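Local coordinates for SAM-dependent methyltransferase (Streptococcus pneumoniae, PDB 3KR9), which probably transfers a methyl group from S-adenosylmethionine to N1 of adenine 22 in tRNA, using a class I Rossmann-like fold, at residues Q84-T89 / N111-I116. Sequence-based numbering, arbitrary orientation.
Sequences QVSVIT and NVERLI
Ile88 and Val112 meet at about a right angle, with Ile88 CD1 4.0 Å from Val112 CG2. Leu115 CD1 closes on the same Ile88 methyl more loosely. On the other face of the sheet, Ile116 CD1 lies 3.8 Å from Val87 CG1 and 4.0 Å from Thr89 CG2. Ile116 CG1 stands anti to its carbonyl carbon (chi1 -48°), and the extended chain beyond it carries CD1 to both neighbours. Helix 4-10 adds Val9 to this face.

Between the faces, backbone hydrogen bonds join the two parallel strands. Ile88 N donates to Arg114 O at 3.0 Å. Ile88 O accepts from Ile116 N at 2.7 Å, nearly straight at 164°. At the strand entry, Ser86 O takes two donors. Arg114 N lies 3.1 Å away, almost in line with the carbonyl, while Glu113 N, at 2.9 Å, is tilted from its plane. The Glu113 carboxylate passes Ser86 CB, and Ser86 OG turns to Ile18 N. Arg114 sends its guanidinium away, with a salt bridge from NE to Glu156 and a hydrogen bond from NH1 to Phe12 O.

The segments begin neighbouring parallel strands of a Rossmann-like beta-alpha-beta unit, connected through helix 95-104. Main-chain bonds set their register, apolar contacts form on both faces, and the Arg114 charge is met from strand 148-157, not from segment 84-89.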
loop_
_atom_site.group_PDB
_atom_site.type_symbol
_atom_site.label_atom_id
_atom_site.label_comp_id
_atom_site.label_asym_id
_atom_site.label_seq_id
_atom_site.Cartn_x
_atom_site.Cartn_y
_atom_site.Cartn_z
ATOM N N GLN A 84 -10.222 -18.361 -5.131
ATOM C CA GLN A 84 -9.839 -17.825 -6.460
ATOM C C GLN A 84 -9.617 -16.333 -6.496
ATOM O O GLN A 84 -9.892 -15.684 -7.501
ATOM C CB GLN A 84 -10.954 -18.064 -7.468
ATOM C CG GLN A 84 -11.538 -19.416 -7.343
ATOM C CD GLN A 84 -11.043 -20.318 -8.399
ATOM O OE1 GLN A 84 -9.899 -20.782 -8.364
ATOM N NE2 GLN A 84 -11.896 -20.570 -9.388
ATOM N N VAL A 85 -9.147 -15.774 -5.391
ATOM C CA VAL A 85 -8.822 -14.357 -5.357
ATOM C C VAL A 85 -7.746 -14.058 -6.391
ATOM O O VAL A 85 -6.743 -14.750 -6.433
ATOM C CB VAL A 85 -8.394 -14.009 -3.922
ATOM C CG1 VAL A 85 -7.629 -12.652 -3.825
ATOM C CG2 VAL A 85 -9.631 -14.021 -3.040
ATOM N N SER A 86 -7.926 -13.030 -7.218
ATOM C CA SER A 86 -6.894 -12.682 -8.213
ATOM C C SER A 86 -6.189 -11.376 -7.845
ATOM O O SER A 86 -5.097 -11.091 -8.347
ATOM C CB SER A 86 -7.497 -12.572 -9.639
ATOM O OG SER A 86 -8.575 -11.613 -9.660
ATOM N N VAL A 87 -6.816 -10.569 -6.992
ATOM C CA VAL A 87 -6.248 -9.236 -6.596
ATOM C C VAL A 87 -6.465 -9.037 -5.079
ATOM O O VAL A 87 -7.504 -9.398 -4.578
ATOM C CB VAL A 87 -6.944 -8.071 -7.363
ATOM C CG1 VAL A 87 -6.374 -6.695 -6.992
ATOM C CG2 VAL A 87 -6.855 -8.291 -8.904
ATOM N N ILE A 88 -5.473 -8.470 -4.373
ATOM C CA ILE A 88 -5.564 -8.177 -2.980
ATOM C C ILE A 88 -5.125 -6.717 -2.834
ATOM O O ILE A 88 -4.153 -6.278 -3.454
ATOM C CB ILE A 88 -4.627 -9.091 -2.143
ATOM C CG1 ILE A 88 -5.058 -10.575 -2.226
ATOM C CG2 ILE A 88 -4.644 -8.691 -0.672
ATOM C CD1 ILE A 88 -3.947 -11.513 -1.634
ATOM N N THR A 89 -5.937 -5.955 -2.106
ATOM C CA THR A 89 -5.617 -4.600 -1.738
ATOM C C THR A 89 -5.367 -4.638 -0.235
ATOM O O THR A 89 -6.105 -5.327 0.474
ATOM C CB THR A 89 -6.854 -3.669 -2.014
ATOM O OG1 THR A 89 -8.050 -4.290 -1.549
ATOM C CG2 THR A 89 -7.076 -3.479 -3.575
ATOM N N ASN A 111 -1.015 -17.888 -6.416
ATOM C CA ASN A 111 -2.025 -17.858 -7.459
ATOM C C ASN A 111 -2.793 -16.497 -7.514
ATOM O O ASN A 111 -3.819 -16.349 -8.192
ATOM C CB ASN A 111 -2.976 -19.050 -7.286
ATOM C CG ASN A 111 -3.584 -19.509 -8.583
ATOM O OD1 ASN A 111 -3.070 -19.244 -9.676
ATOM N ND2 ASN A 111 -4.710 -20.200 -8.477
ATOM N N VAL A 112 -2.279 -15.491 -6.823
ATOM C CA VAL A 112 -2.865 -14.142 -6.892
ATOM C C VAL A 112 -2.108 -13.389 -7.952
ATOM O O VAL A 112 -0.899 -13.452 -7.929
ATOM C CB VAL A 112 -2.769 -13.456 -5.485
ATOM C CG1 VAL A 112 -3.263 -12.003 -5.518
ATOM C CG2 VAL A 112 -3.590 -14.278 -4.454
ATOM N N GLU A 113 -2.793 -12.704 -8.902
ATOM C CA GLU A 113 -2.094 -12.013 -9.994
ATOM C C GLU A 113 -1.427 -10.744 -9.482
ATOM O O GLU A 113 -0.294 -10.386 -9.869
ATOM C CB GLU A 113 -3.073 -11.612 -11.141
ATOM C CG GLU A 113 -3.928 -12.764 -11.691
ATOM C CD GLU A 113 -5.110 -12.286 -12.528
ATOM O OE1 GLU A 113 -5.373 -11.070 -12.623
ATOM O OE2 GLU A 113 -5.817 -13.144 -13.074
ATOM N N ARG A 114 -2.139 -10.050 -8.602
ATOM C CA ARG A 114 -1.736 -8.708 -8.288
ATOM C C ARG A 114 -2.075 -8.291 -6.819
ATOM O O ARG A 114 -3.115 -8.679 -6.279
ATOM C CB ARG A 114 -2.401 -7.769 -9.309
ATOM C CG ARG A 114 -2.107 -6.292 -9.059
ATOM C CD ARG A 114 -2.816 -5.442 -10.157
ATOM N NE ARG A 114 -2.059 -5.468 -11.415
ATOM C CZ ARG A 114 -2.251 -4.580 -12.385
ATOM N NH1 ARG A 114 -3.190 -3.666 -12.230
ATOM N NH2 ARG A 114 -1.532 -4.622 -13.516
ATOM N N LEU A 115 -1.143 -7.568 -6.205
ATOM C CA LEU A 115 -1.273 -6.991 -4.900
ATOM C C LEU A 115 -1.192 -5.510 -5.081
ATOM O O LEU A 115 -0.304 -5.033 -5.772
ATOM C CB LEU A 115 -0.102 -7.381 -4.022
ATOM C CG LEU A 115 0.048 -8.739 -3.352
ATOM C CD1 LEU A 115 -0.662 -9.927 -3.983
ATOM C CD2 LEU A 115 1.571 -8.989 -3.032
ATOM N N ILE A 116 -2.107 -4.783 -4.434
ATOM C CA ILE A 116 -2.043 -3.351 -4.465
ATOM C C ILE A 116 -1.891 -2.888 -3.033
ATOM O O ILE A 116 -2.751 -3.119 -2.213
ATOM C CB ILE A 116 -3.342 -2.738 -5.130
ATOM C CG1 ILE A 116 -3.657 -3.450 -6.449
ATOM C CG2 ILE A 116 -3.257 -1.205 -5.256
ATOM C CD1 ILE A 116 -5.035 -3.143 -7.016
#